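Local coordinates for MutT related protein (Methanosarcina mazei, PDB 3GRN) that probably acts as a Nudix-family hydrolase of the MutT type, with a substrate that remains unspecified, at residues I8-A13 and G42-P47; E21-R26 and Y108-L113; G70-Q75 and I86-D91; V76-T81 and P123-D128. All blocks are in the same frame, centred on the assembly; numbering follows the deposited sequence. Where two conformers were deposited one is given.

In the fold
All four contacts belong to one Nudix domain and reach its mixed sheet, strand order 72-79, 84-94, 7-16, 38-44, 22-27, 105-111. Contact 1 pairs strands 7-16 and 38-44 mid-sheet; contact 3 ties edge strand 72-79 to 84-94, and contact 2 closes the other edge, its centre about 19 Å from that of contact 1. Contact 4 lays helix 124-137 on strand 72-79, its centre about 14 Å from those of contacts 1 and 3, and touches both. Along the chain, contact 1 closes before contact 3 opens, contact 3 nests inside the loop closed by contact 2, and contacts 1 and 2, 2 and 4, and 3 and 4 interleave, weaving early and late sequence into one domain.

Contact 1 of 4, residues I8-A13 and G42-P47; sequences IISVYA and GGKVNP
The Nudix box, the signature sequence of this hydrolase family, begins at Gly-43, and its first residues, with Gly-42 just before them, join the sheet: Gly-42, Gly-43 and Lys-44 pair antiparallel with Tyr-12, Val-11 and Ser-10. Val-11 N gives a hydrogen bond to Gly-43 O at 2.8 Å, and Gly-43 N returns a more bent one to Val-11 O, also 2.8 Å. Beyond them Val-45 N reaches Ile-9 O at 3.0 Å, almost straight. A water donates to that same oxygen and to Val-45 O. Glycine suits position 42, since a side chain would strike Val-11 O. With CG beside its backbone N (chi1 -64°), Tyr-12 brings CD1 to 3.8 Å from Gly-42 CA, while Gly-43 N lies over one ring face. Among the valines, Val-11 CG1 meets Val-45 CG2 crosswise at 3.6 Å. Were Tyr-12 an alanine, the glycine backbone would probably lose its aromatic cover and Phe-126 its edge-to-face mate. Because Glu-62 receives Gly-42 N and Arg-57 binds Lys-44 O, the chemistry implies that the box's helix is tied to this strand by polar bonds as well as by the apolar packing of Val-11 and Val-45.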
loop_
_atom_site.group_PDB
_atom_site.type_symbol
_atom_site.label_atom_id
_atom_site.label_comp_id
_atom_site.label_asym_id
_atom_site.label_seq_id
_atom_site.Cartn_x
_atom_site.Cartn_y
_atom_site.Cartn_z
ATOM N N ILE A 8 -7.684 5.469 14.092
ATOM C CA ILE A 8 -6.599 5.790 13.176
ATOM C C ILE A 8 -7.002 6.999 12.350
ATOM O O ILE A 8 -8.206 7.292 12.233
ATOM C CB ILE A 8 -6.199 4.620 12.241
ATOM C CG1 ILE A 8 -7.326 4.308 11.265
ATOM C CG2 ILE A 8 -5.761 3.367 13.082
ATOM C CD1 ILE A 8 -6.891 3.708 9.971
ATOM N N ILE A 9 -5.989 7.725 11.854
ATOM C CA ILE A 9 -6.227 8.908 11.013
ATOM C C ILE A 9 -5.980 8.508 9.553
ATOM O O ILE A 9 -4.952 7.886 9.218
ATOM C CB ILE A 9 -5.292 10.120 11.401
ATOM C CG1 ILE A 9 -5.362 10.435 12.902
ATOM C CG2 ILE A 9 -5.603 11.380 10.527
ATOM C CD1 ILE A 9 -6.755 10.807 13.408
ATOM N N SER A 10 -6.924 8.867 8.694
ATOM C CA SER A 10 -6.785 8.660 7.263
ATOM C C SER A 10 -7.001 9.975 6.552
ATOM O O SER A 10 -7.518 10.928 7.145
ATOM C CB SER A 10 -7.763 7.607 6.742
ATOM O OG SER A 10 -7.424 6.319 7.238
ATOM N N VAL A 11 -6.546 10.043 5.306
ATOM C CA VAL A 11 -6.771 11.213 4.453
ATOM C C VAL A 11 -7.313 10.808 3.077
ATOM O O VAL A 11 -6.908 9.791 2.508
ATOM C CB VAL A 11 -5.483 12.059 4.304
ATOM C CG1 VAL A 11 -5.153 12.778 5.606
ATOM C CG2 VAL A 11 -4.287 11.171 3.899
ATOM N N TYR A 12 -8.247 11.592 2.561
ATOM C CA TYR A 12 -8.803 11.383 1.205
ATOM C C TYR A 12 -8.692 12.643 0.352
ATOM O O TYR A 12 -8.599 13.762 0.889
ATOM C CB TYR A 12 -10.243 10.888 1.273
ATOM C CG TYR A 12 -10.313 9.532 1.941
ATOM C CD1 TYR A 12 -10.020 8.373 1.214
ATOM C CD2 TYR A 12 -10.595 9.406 3.295
ATOM C CE1 TYR A 12 -10.050 7.103 1.802
ATOM C CE2 TYR A 12 -10.607 8.115 3.908
ATOM C CZ TYR A 12 -10.319 6.982 3.142
ATOM O OH TYR A 12 -10.338 5.713 3.695
ATOM N N ALA A 13 -8.681 12.454 -0.983
ATOM C CA ALA A 13 -8.609 13.605 -1.908
ATOM C C ALA A 13 -9.820 13.674 -2.807
ATOM O O ALA A 13 -10.257 12.650 -3.335
ATOM C CB ALA A 13 -7.365 13.531 -2.759
ATOM N N GLY A 42 -6.862 7.897 -1.323
ATOM C CA GLY A 42 -6.380 8.252 0.016
ATOM C C GLY A 42 -6.111 7.023 0.837
ATOM O O GLY A 42 -6.112 5.903 0.306
ATOM N N GLY A 43 -5.885 7.212 2.135
ATOM C CA GLY A 43 -5.626 6.074 3.006
ATOM C C GLY A 43 -5.022 6.533 4.306
ATOM O O GLY A 43 -5.054 7.731 4.610
ATOM N N LYS A 44 -4.402 5.587 5.019
ATOM C CA LYS A 44 -3.898 5.850 6.374
ATOM C C LYS A 44 -2.670 6.762 6.395
ATOM O O LYS A 44 -1.760 6.637 5.554
ATOM C CB LYS A 44 -3.579 4.538 7.104
ATOM C CG LYS A 44 -4.652 3.472 7.040
ATOM C CD LYS A 44 -4.173 2.210 7.768
ATOM C CE LYS A 44 -5.207 1.096 7.750
ATOM N NZ LYS A 44 -4.977 0.094 6.675
ATOM N N VAL A 45 -2.642 7.691 7.363
ATOM C CA VAL A 45 -1.496 8.606 7.522
ATOM C C VAL A 45 -0.395 7.841 8.276
ATOM O O VAL A 45 -0.694 7.118 9.224
ATOM C CB VAL A 45 -1.874 9.928 8.272
ATOM C CG1 VAL A 45 -0.637 10.799 8.468
ATOM C CG2 VAL A 45 -2.870 10.724 7.465
ATOM N N ASN A 46 0.863 7.987 7.841
ATOM C CA ASN A 46 1.973 7.198 8.399
ATOM C C ASN A 46 2.453 7.793 9.707
ATOM O O ASN A 46 2.181 8.979 9.976
ATOM C CB ASN A 46 3.163 7.115 7.421
ATOM C CG ASN A 46 2.971 6.090 6.324
ATOM O OD1 ASN A 46 2.173 5.152 6.434
ATOM N ND2 ASN A 46 3.699 6.278 5.230
ATOM N N PRO A 47 3.163 6.976 10.536
ATOM C CA PRO A 47 3.844 7.554 11.699
ATOM C C PRO A 47 4.751 8.723 11.285
ATOM O O PRO A 47 5.519 8.614 10.304
ATOM C CB PRO A 47 4.687 6.391 12.232
ATOM C CG PRO A 47 3.984 5.161 11.779
ATOM C CD PRO A 47 3.350 5.509 10.458
HETATM O O HOH W 1 -2.956 6.745 10.577
#

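Contact 2 of 4, residues E21-R26 and Y108-L113; sequences EFLLLR and YSWVSL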
loop_
_atom_site.group_PDB
_atom_site.type_symbol
_atom_site.label_atom_id
_atom_site.label_comp_id
_atom_site.label_asym_id
_atom_site.label_seq_id
_atom_site.Cartn_x
_atom_site.Cartn_y
_atom_site.Cartn_z
ATOM N N GLU A 21 -16.284 16.268 -12.600
ATOM C CA GLU A 21 -16.649 14.960 -12.057
ATOM C C GLU A 21 -15.525 14.480 -11.133
ATOM O O GLU A 21 -14.359 14.746 -11.407
ATOM C CB GLU A 21 -16.838 13.928 -13.166
ATOM C CG GLU A 21 -17.925 14.269 -14.197
ATOM C CD GLU A 21 -17.902 13.331 -15.391
ATOM O OE1 GLU A 21 -16.794 13.061 -15.919
ATOM O OE2 GLU A 21 -18.992 12.860 -15.800
ATOM N N PHE A 22 -15.889 13.761 -10.074
ATOM C CA PHE A 22 -14.926 13.315 -9.049
ATOM C C PHE A 22 -14.334 11.943 -9.328
ATOM O O PHE A 22 -15.025 11.034 -9.765
ATOM C CB PHE A 22 -15.588 13.281 -7.664
ATOM C CG PHE A 22 -16.040 14.631 -7.177
ATOM C CD1 PHE A 22 -15.180 15.457 -6.477
ATOM C CD2 PHE A 22 -17.339 15.071 -7.429
ATOM C CE1 PHE A 22 -15.595 16.709 -6.021
ATOM C CE2 PHE A 22 -17.763 16.318 -6.987
ATOM C CZ PHE A 22 -16.897 17.134 -6.280
ATOM N N LEU A 23 -13.057 11.797 -9.010
ATOM C CA LEU A 23 -12.361 10.526 -9.186
ATOM C C LEU A 23 -12.715 9.551 -8.073
ATOM O O LEU A 23 -12.417 9.804 -6.891
ATOM C CB LEU A 23 -10.837 10.751 -9.220
ATOM C CG LEU A 23 -9.978 9.487 -9.419
ATOM C CD1 LEU A 23 -10.353 8.665 -10.652
ATOM C CD2 LEU A 23 -8.474 9.815 -9.390
ATOM N N LEU A 24 -13.341 8.434 -8.455
ATOM C CA LEU A 24 -13.561 7.321 -7.526
ATOM C C LEU A 24 -12.776 6.090 -7.979
ATOM O O LEU A 24 -12.532 5.906 -9.171
ATOM C CB LEU A 24 -15.042 6.964 -7.382
ATOM C CG LEU A 24 -16.018 8.095 -7.110
ATOM C CD1 LEU A 24 -17.402 7.509 -6.874
ATOM C CD2 LEU A 24 -15.586 8.914 -5.929
ATOM N N LEU A 25 -12.394 5.257 -7.022
ATOM C CA LEU A 25 -11.603 4.064 -7.298
ATOM C C LEU A 25 -12.293 2.878 -6.652
ATOM O O LEU A 25 -12.785 2.995 -5.536
ATOM C CB LEU A 25 -10.235 4.211 -6.639
ATOM C CG LEU A 25 -9.440 5.485 -6.905
ATOM C CD1 LEU A 25 -8.126 5.420 -6.087
ATOM C CD2 LEU A 25 -9.148 5.595 -8.365
ATOM N N ARG A 26 -12.310 1.735 -7.333
ATOM C CA ARG A 26 -12.883 0.528 -6.730
ATOM C C ARG A 26 -11.801 -0.351 -6.149
ATOM O O ARG A 26 -10.874 -0.704 -6.854
ATOM C CB ARG A 26 -13.725 -0.249 -7.738
ATOM C CG ARG A 26 -14.455 -1.407 -7.076
ATOM C CD ARG A 26 -15.616 -1.907 -7.883
ATOM N NE ARG A 26 -15.225 -2.933 -8.833
ATOM C CZ ARG A 26 -15.072 -4.231 -8.553
ATOM N NH1 ARG A 26 -14.716 -5.064 -9.519
ATOM N NH2 ARG A 26 -15.248 -4.711 -7.321
ATOM N N TYR A 108 -11.388 2.565 -12.019
ATOM C CA TYR A 108 -11.678 3.933 -11.619
ATOM C C TYR A 108 -12.789 4.481 -12.474
ATOM O O TYR A 108 -13.096 3.935 -13.529
ATOM C CB TYR A 108 -10.437 4.830 -11.713
ATOM C CG TYR A 108 -9.983 5.104 -13.128
ATOM C CD1 TYR A 108 -10.502 6.185 -13.853
ATOM C CD2 TYR A 108 -9.064 4.261 -13.756
ATOM C CE1 TYR A 108 -10.101 6.441 -15.164
ATOM C CE2 TYR A 108 -8.650 4.504 -15.063
ATOM C CZ TYR A 108 -9.183 5.593 -15.768
ATOM O OH TYR A 108 -8.794 5.860 -17.066
ATOM N N SER A 109 -13.337 5.605 -12.026
ATOM C CA SER A 109 -14.406 6.279 -12.714
ATOM C C SER A 109 -14.454 7.723 -12.276
ATOM O O SER A 109 -14.212 8.032 -11.102
ATOM C CB SER A 109 -15.743 5.594 -12.432
ATOM O OG SER A 109 -16.767 6.175 -13.217
ATOM N N TRP A 110 -14.732 8.597 -13.243
ATOM C CA TRP A 110 -14.957 10.017 -13.004
ATOM C C TRP A 110 -16.469 10.206 -12.912
ATOM O O TRP A 110 -17.181 10.090 -13.915
ATOM C CB TRP A 110 -14.361 10.863 -14.134
ATOM C CG TRP A 110 -12.866 10.786 -14.273
ATOM C CD1 TRP A 110 -12.156 9.975 -15.126
ATOM C CD2 TRP A 110 -11.895 11.545 -13.539
ATOM N NE1 TRP A 110 -10.800 10.186 -14.960
ATOM C CE2 TRP A 110 -10.615 11.150 -14.000
ATOM C CE3 TRP A 110 -11.980 12.519 -12.533
ATOM C CZ2 TRP A 110 -9.431 11.699 -13.493
ATOM C CZ3 TRP A 110 -10.803 13.063 -12.031
ATOM C CH2 TRP A 110 -9.541 12.651 -12.512
ATOM N N VAL A 111 -16.957 10.462 -11.700
ATOM C CA VAL A 111 -18.389 10.478 -11.410
ATOM C C VAL A 111 -18.874 11.873 -10.969
ATOM O O VAL A 111 -18.247 12.516 -10.125
ATOM C CB VAL A 111 -18.772 9.400 -10.347
ATOM C CG1 VAL A 111 -20.282 9.253 -10.277
ATOM C CG2 VAL A 111 -18.141 8.040 -10.669
ATOM N N SER A 112 -19.982 12.344 -11.554
ATOM C CA SER A 112 -20.565 13.624 -11.147
ATOM C C SER A 112 -21.225 13.495 -9.785
ATOM O O SER A 112 -21.610 12.395 -9.373
ATOM C CB SER A 112 -21.599 14.125 -12.170
ATOM O OG SER A 112 -22.720 13.264 -12.195
ATOM N N LEU A 113 -21.355 14.630 -9.105
ATOM C CA LEU A 113 -22.025 14.726 -7.811
ATOM C C LEU A 113 -23.440 14.164 -7.827
ATOM O O LEU A 113 -23.813 13.421 -6.920
ATOM C CB LEU A 113 -22.051 16.178 -7.336
ATOM C CG LEU A 113 -22.665 16.485 -5.966
ATOM C CD1 LEU A 113 -21.856 15.839 -4.837
ATOM C CD2 LEU A 113 -22.708 17.976 -5.805
HETATM O O HOH W 2 -20.944 10.917 -14.072
#
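Trp-110 keeps CG beside its backbone N (chi1 -64°), which sets the indole against Leu-23 of the neighbouring strand; Leu-23, its own CG opposite the backbone N (chi1 -179°), brings CD1 over the centre of that face, 4.1 Å above the indole plane. Leu-23 CB makes a separate CH-pi contact, 4.0 Å from the centroid of the six-membered ring of Trp-110, and Glu-21 O approaches the ring's edge, 3.4 Å from Trp-110 CE3. A branched aliphatic chain suits this place because it can cover the flat indole. On the same face Leu-25 CD2 meets Tyr-108 CB at 3.7 Å; on the other, Leu-24 CD1 crosses Val-111 CG2 at 3.9 Å. Two antiparallel hydrogen-bonded pairs, Phe-22 with Val-111 and Leu-24 with Ser-109, hold the backbones together. The Glu-21 chain, extended beyond CG, runs across the end of the partner strand, and its OE2 accepts from a water at 3.3 Å that in turn receives Ser-112 N. With an alanine here, that water would probably lose its carboxylate mate and Ser-112 the aliphatic cover of Glu-21 CG. Strand 105-111 is the edge of the sheet within this chain, and strand 22-27 lies between it and 38-44. Helix 51-63 packs on the Leu-23 and Leu-25 face through Thr-63, whereas Phe-22, on the other face, meets Phe-130 of helix 124-137 edge-to-face.

Contact 3 of 4, residues G70-Q75 and I86-D91; sequences GDIAGQ and IAIVFD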
loop_
_atom_site.group_PDB
_atom_site.type_symbol
_atom_site.label_atom_id
_atom_site.label_comp_id
_atom_site.label_asym_id
_atom_site.label_seq_id
_atom_site.Cartn_x
_atom_site.Cartn_y
_atom_site.Cartn_z
ATOM N N GLY A 70 -4.955 21.243 -1.712
ATOM C CA GLY A 70 -5.504 22.561 -1.453
ATOM C C GLY A 70 -6.152 22.579 -0.080
ATOM O O GLY A 70 -5.663 21.960 0.865
ATOM N N ASP A 71 -7.270 23.272 0.035
ATOM C CA ASP A 71 -7.897 23.442 1.337
ATOM C C ASP A 71 -8.557 22.142 1.827
ATOM O O ASP A 71 -8.863 21.243 1.042
ATOM C CB ASP A 71 -8.954 24.540 1.259
ATOM C CG ASP A 71 -8.366 25.898 0.906
ATOM O OD1 ASP A 71 -7.248 26.218 1.373
ATOM O OD2 ASP A 71 -9.039 26.649 0.168
ATOM N N ILE A 72 -8.802 22.069 3.128
ATOM C CA ILE A 72 -9.587 20.955 3.670
ATOM C C ILE A 72 -11.039 21.076 3.220
ATOM O O ILE A 72 -11.619 22.158 3.296
ATOM C CB ILE A 72 -9.500 20.928 5.204
ATOM C CG1 ILE A 72 -8.068 20.653 5.646
ATOM C CG2 ILE A 72 -10.469 19.897 5.780
ATOM C CD1 ILE A 72 -7.752 21.238 6.990
ATOM N N ALA A 73 -11.614 19.972 2.730
ATOM C CA ALA A 73 -12.983 19.941 2.220
ATOM C C ALA A 73 -13.978 19.501 3.294
ATOM O O ALA A 73 -15.165 19.778 3.196
ATOM C CB ALA A 73 -13.074 19.044 1.029
ATOM N N GLY A 74 -13.472 18.793 4.291
ATOM C CA GLY A 74 -14.293 18.314 5.407
ATOM C C GLY A 74 -13.735 17.052 6.045
ATOM O O GLY A 74 -12.554 16.724 5.899
ATOM N N GLN A 75 -14.632 16.320 6.696
ATOM C CA GLN A 75 -14.300 15.220 7.598
ATOM C C GLN A 75 -15.244 14.065 7.323
ATOM O O GLN A 75 -16.432 14.308 7.119
ATOM C CB GLN A 75 -14.503 15.741 9.039
ATOM C CG GLN A 75 -14.540 14.732 10.171
ATOM C CD GLN A 75 -15.919 14.136 10.424
ATOM O OE1 GLN A 75 -16.027 12.955 10.749
ATOM N NE2 GLN A 75 -16.978 14.947 10.282
ATOM N N ILE A 86 -10.873 8.188 11.509
ATOM C CA ILE A 86 -11.159 9.618 11.449
ATOM C C ILE A 86 -10.433 10.071 10.192
ATOM O O ILE A 86 -9.191 9.981 10.116
ATOM C CB ILE A 86 -10.538 10.398 12.622
ATOM C CG1 ILE A 86 -11.152 9.986 13.970
ATOM C CG2 ILE A 86 -10.726 11.910 12.395
ATOM C CD1 ILE A 86 -10.241 10.314 15.163
ATOM N N ALA A 87 -11.192 10.536 9.211
ATOM C CA ALA A 87 -10.587 10.853 7.916
ATOM C C ALA A 87 -10.796 12.318 7.541
ATOM O O ALA A 87 -11.892 12.867 7.704
ATOM C CB ALA A 87 -11.121 9.967 6.850
ATOM N N ILE A 88 -9.726 12.938 7.066
ATOM C CA ILE A 88 -9.781 14.333 6.646
ATOM C C ILE A 88 -9.736 14.356 5.118
ATOM O O ILE A 88 -8.892 13.681 4.489
ATOM C CB ILE A 88 -8.658 15.201 7.298
ATOM C CG1 ILE A 88 -8.780 15.193 8.835
ATOM C CG2 ILE A 88 -8.756 16.646 6.834
ATOM C CD1 ILE A 88 -8.048 14.070 9.527
ATOM N N VAL A 89 -10.661 15.116 4.528
ATOM C CA VAL A 89 -10.818 15.147 3.075
ATOM C C VAL A 89 -10.235 16.468 2.573
ATOM O O VAL A 89 -10.579 17.537 3.086
ATOM C CB VAL A 89 -12.289 15.004 2.627
ATOM C CG1 VAL A 89 -12.338 15.009 1.129
ATOM C CG2 VAL A 89 -12.918 13.697 3.164
ATOM N N PHE A 90 -9.334 16.369 1.598
ATOM C CA PHE A 90 -8.676 17.519 1.005
ATOM C C PHE A 90 -9.179 17.761 -0.402
ATOM O O PHE A 90 -9.528 16.811 -1.125
ATOM C CB PHE A 90 -7.166 17.283 0.969
ATOM C CG PHE A 90 -6.518 17.415 2.311
ATOM C CD1 PHE A 90 -6.012 18.650 2.728
ATOM C CD2 PHE A 90 -6.399 16.307 3.154
ATOM C CE1 PHE A 90 -5.410 18.780 3.972
ATOM C CE2 PHE A 90 -5.816 16.432 4.410
ATOM C CZ PHE A 90 -5.323 17.660 4.830
ATOM N N ASP A 91 -9.220 19.034 -0.786
ATOM C CA ASP A 91 -9.604 19.377 -2.130
ATOM C C ASP A 91 -8.345 19.370 -3.001
ATOM O O ASP A 91 -7.378 20.092 -2.747
ATOM C CB ASP A 91 -10.344 20.720 -2.158
ATOM C CG ASP A 91 -11.122 20.927 -3.449
ATOM O OD1 ASP A 91 -10.523 20.791 -4.534
ATOM O OD2 ASP A 91 -12.333 21.234 -3.380
#
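Backbone hydrogen bonds dominate the pairing of Ala-73 and Gly-74 with Val-89, where two residues of one strand face a single residue of the other: a classic beta bulge. Val-89 O accepts Ala-73 N at 2.7 Å and, weakly, Gly-74 N at 3.4 Å, while Val-89 N gives a straight bond to Gly-74 O. Glycine suits the second bulge position, because its backbone angles would jam a CB against the preceding carbonyl. Just before strand 72-79 begins, Asp-91 N binds Asp-71 O at 2.9 Å, and Gly-70 N binds Asp-91 O, both nearly in line with the carbonyl they meet. In apolar contact, Ile-72, with CG1 beside its backbone N (chi1 -64°), lies along Phe-90, its CG1 3.7 Å from Phe-90 CE1, and its CG2 meets Ile-88 CG2 at 3.8 Å. On the bulge side, the small Ala-73 CB touches Val-89 CG1 at 4.1 Å. As a polar-aromatic approach, Gly-70 O lies in plane at the Phe-90 ring edge. Asp-91 OD2 turns to a partner beyond the pair, a salt bridge with Arg-16. Strand 84-94 is flanked by 7-16 on its far side; helix 51-63 packs on Phe-90 through Leu-51 and Val-55, and helix 124-137 on Ala-73 and Val-89 through Phe-129.

Contact 4 of 4, residues V76-T81 and P123-D128; sequences VNFELT and PAYFRD
Tyr-125 is sandwiched: Phe-78 stacks on one side of its ring, and Pro-123 CB lies 3.5 Å above the opposite face, with Phe-126 CZ at the edge. The Phe-78 ring has Leu-80 CD2 at its own edge. This is helix-on-sheet packing in the Nudix alpha/beta/alpha fold, where the first turn of helix 124-137 runs nearly antiparallel to edge strand 72-79, the short axes 8.5 Å apart at their closest. The two rings form an offset (parallel-displaced) stack, their planes only 8° apart and their centroids 3.9 Å, and Phe-78 CB also sits over the tyrosine face as a CH-pi donor. Both residues place CG between the backbone N and the carbonyl carbon, at chi1 55° for Phe-78 and 51° for Tyr-125. Helices usually disfavour this setting, but the first turn, with no turn before it, can admit it. Flat rings suit a strand-helix interface in which no hydrogen bond crosses, since they meet over a broad surface by dispersion alone. Phe-126, buried between the helix and the sheet, presents a face to Tyr-125 CE1 and packs edge-to-face with Tyr-12 of strand 7-16. Beside the stack Val-76 wedges in with both methyls: its CG1 reaches Phe-126 CE1 at 4.1 Å, and its CG2 comes within 3.4 Å of Tyr-125 O.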
loop_
_atom_site.group_PDB
_atom_site.type_symbol
_atom_site.label_atom_id
_atom_site.label_comp_id
_atom_site.label_asym_id
_atom_site.label_seq_id
_atom_site.Cartn_x
_atom_site.Cartn_y
_atom_site.Cartn_z
ATOM N N VAL A 76 -14.748 12.825 7.370
ATOM C CA VAL A 76 -15.634 11.679 7.427
ATOM C C VAL A 76 -15.095 10.748 8.519
ATOM O O VAL A 76 -13.882 10.570 8.639
ATOM C CB VAL A 76 -15.813 10.976 6.046
ATOM C CG1 VAL A 76 -14.539 10.354 5.568
ATOM C CG2 VAL A 76 -16.874 9.921 6.121
ATOM N N ASN A 77 -15.995 10.217 9.341
ATOM C CA ASN A 77 -15.643 9.264 10.397
ATOM C C ASN A 77 -16.435 7.977 10.183
ATOM O O ASN A 77 -17.629 8.039 9.863
ATOM C CB ASN A 77 -15.990 9.813 11.790
ATOM C CG ASN A 77 -15.287 11.118 12.122
ATOM O OD1 ASN A 77 -14.127 11.330 11.776
ATOM N ND2 ASN A 77 -15.998 11.998 12.822
ATOM N N PHE A 78 -15.806 6.824 10.370
ATOM C CA PHE A 78 -16.545 5.559 10.243
ATOM C C PHE A 78 -15.856 4.455 11.026
ATOM O O PHE A 78 -14.622 4.469 11.209
ATOM C CB PHE A 78 -16.741 5.140 8.773
ATOM C CG PHE A 78 -15.474 5.049 7.970
ATOM C CD1 PHE A 78 -14.811 3.844 7.807
ATOM C CD2 PHE A 78 -14.955 6.198 7.318
ATOM C CE1 PHE A 78 -13.640 3.758 7.051
ATOM C CE2 PHE A 78 -13.802 6.125 6.568
ATOM C CZ PHE A 78 -13.133 4.897 6.429
ATOM N N GLU A 79 -16.674 3.502 11.462
ATOM C CA GLU A 79 -16.177 2.370 12.221
ATOM C C GLU A 79 -15.957 1.141 11.330
ATOM O O GLU A 79 -16.796 0.786 10.496
ATOM C CB GLU A 79 -17.138 2.057 13.366
ATOM C CG GLU A 79 -16.686 0.929 14.273
ATOM C CD GLU A 79 -17.577 0.733 15.494
ATOM O OE1 GLU A 79 -18.725 1.233 15.507
ATOM O OE2 GLU A 79 -17.121 0.081 16.451
ATOM N N LEU A 80 -14.823 0.488 11.513
ATOM C CA LEU A 80 -14.590 -0.805 10.876
ATOM C C LEU A 80 -14.506 -1.846 11.977
ATOM O O LEU A 80 -14.497 -1.503 13.161
ATOM C CB LEU A 80 -13.299 -0.782 10.078
ATOM C CG LEU A 80 -13.217 0.235 8.926
ATOM C CD1 LEU A 80 -11.811 0.242 8.318
ATOM C CD2 LEU A 80 -14.256 -0.074 7.851
ATOM N N THR A 81 -14.423 -3.119 11.596
ATOM C CA THR A 81 -14.388 -4.145 12.610
ATOM C C THR A 81 -13.188 -3.989 13.579
ATOM O O THR A 81 -13.345 -4.185 14.788
ATOM C CB THR A 81 -14.528 -5.584 12.015
ATOM O OG1 THR A 81 -14.564 -6.506 13.102
ATOM C CG2 THR A 81 -13.353 -5.922 11.101
ATOM N N PRO A 123 -19.966 3.719 -0.218
ATOM C CA PRO A 123 -20.343 3.505 1.178
ATOM C C PRO A 123 -21.049 4.684 1.795
ATOM O O PRO A 123 -20.761 5.833 1.446
ATOM C CB PRO A 123 -18.999 3.297 1.868
ATOM C CG PRO A 123 -18.127 2.761 0.814
ATOM C CD PRO A 123 -18.531 3.457 -0.430
ATOM N N ALA A 124 -21.951 4.394 2.739
ATOM C CA ALA A 124 -22.872 5.410 3.274
ATOM C C ALA A 124 -22.182 6.647 3.821
ATOM O O ALA A 124 -22.643 7.761 3.591
ATOM C CB ALA A 124 -23.799 4.796 4.328
ATOM N N TYR A 125 -21.041 6.452 4.476
ATOM C CA TYR A 125 -20.294 7.577 5.039
ATOM C C TYR A 125 -19.758 8.541 3.973
ATOM O O TYR A 125 -19.693 9.750 4.221
ATOM C CB TYR A 125 -19.184 7.108 5.993
ATOM C CG TYR A 125 -18.261 6.056 5.436
ATOM C CD1 TYR A 125 -17.171 6.409 4.658
ATOM C CD2 TYR A 125 -18.481 4.702 5.685
ATOM C CE1 TYR A 125 -16.328 5.449 4.137
ATOM C CE2 TYR A 125 -17.639 3.737 5.188
ATOM C CZ TYR A 125 -16.561 4.118 4.393
ATOM O OH TYR A 125 -15.692 3.181 3.868
ATOM N N PHE A 126 -19.379 8.010 2.805
ATOM C CA PHE A 126 -18.946 8.869 1.701
ATOM C C PHE A 126 -20.136 9.586 1.059
ATOM O O PHE A 126 -20.046 10.771 0.751
ATOM C CB PHE A 126 -18.166 8.092 0.646
ATOM C CG PHE A 126 -16.729 7.811 1.021
ATOM C CD1 PHE A 126 -15.933 8.795 1.598
ATOM C CD2 PHE A 126 -16.159 6.573 0.728
ATOM C CE1 PHE A 126 -14.598 8.538 1.924
ATOM C CE2 PHE A 126 -14.823 6.309 1.046
ATOM C CZ PHE A 126 -14.048 7.295 1.648
ATOM N N ARG A 127 -21.242 8.862 0.873
ATOM C CA ARG A 127 -22.508 9.434 0.399
ATOM C C ARG A 127 -22.881 10.650 1.257
ATOM O O ARG A 127 -23.112 11.731 0.731
ATOM C CB ARG A 127 -23.616 8.365 0.450
ATOM C CG ARG A 127 -24.856 8.680 -0.360
ATOM C CD ARG A 127 -25.900 7.560 -0.243
ATOM N NE ARG A 127 -25.387 6.272 -0.721
ATOM C CZ ARG A 127 -25.296 5.169 0.021
ATOM N NH1 ARG A 127 -24.813 4.056 -0.511
ATOM N NH2 ARG A 127 -25.700 5.167 1.286
ATOM N N ASP A 128 -22.921 10.446 2.574
ATOM C CA ASP A 128 -23.176 11.503 3.554
ATOM C C ASP A 128 -22.199 12.673 3.392
ATOM O O ASP A 128 -22.599 13.840 3.399
ATOM C CB ASP A 128 -23.072 10.919 4.963
ATOM C CG ASP A 128 -23.573 11.862 6.036
ATOM O OD1 ASP A 128 -24.771 12.223 6.011
ATOM O OD2 ASP A 128 -22.769 12.218 6.925
#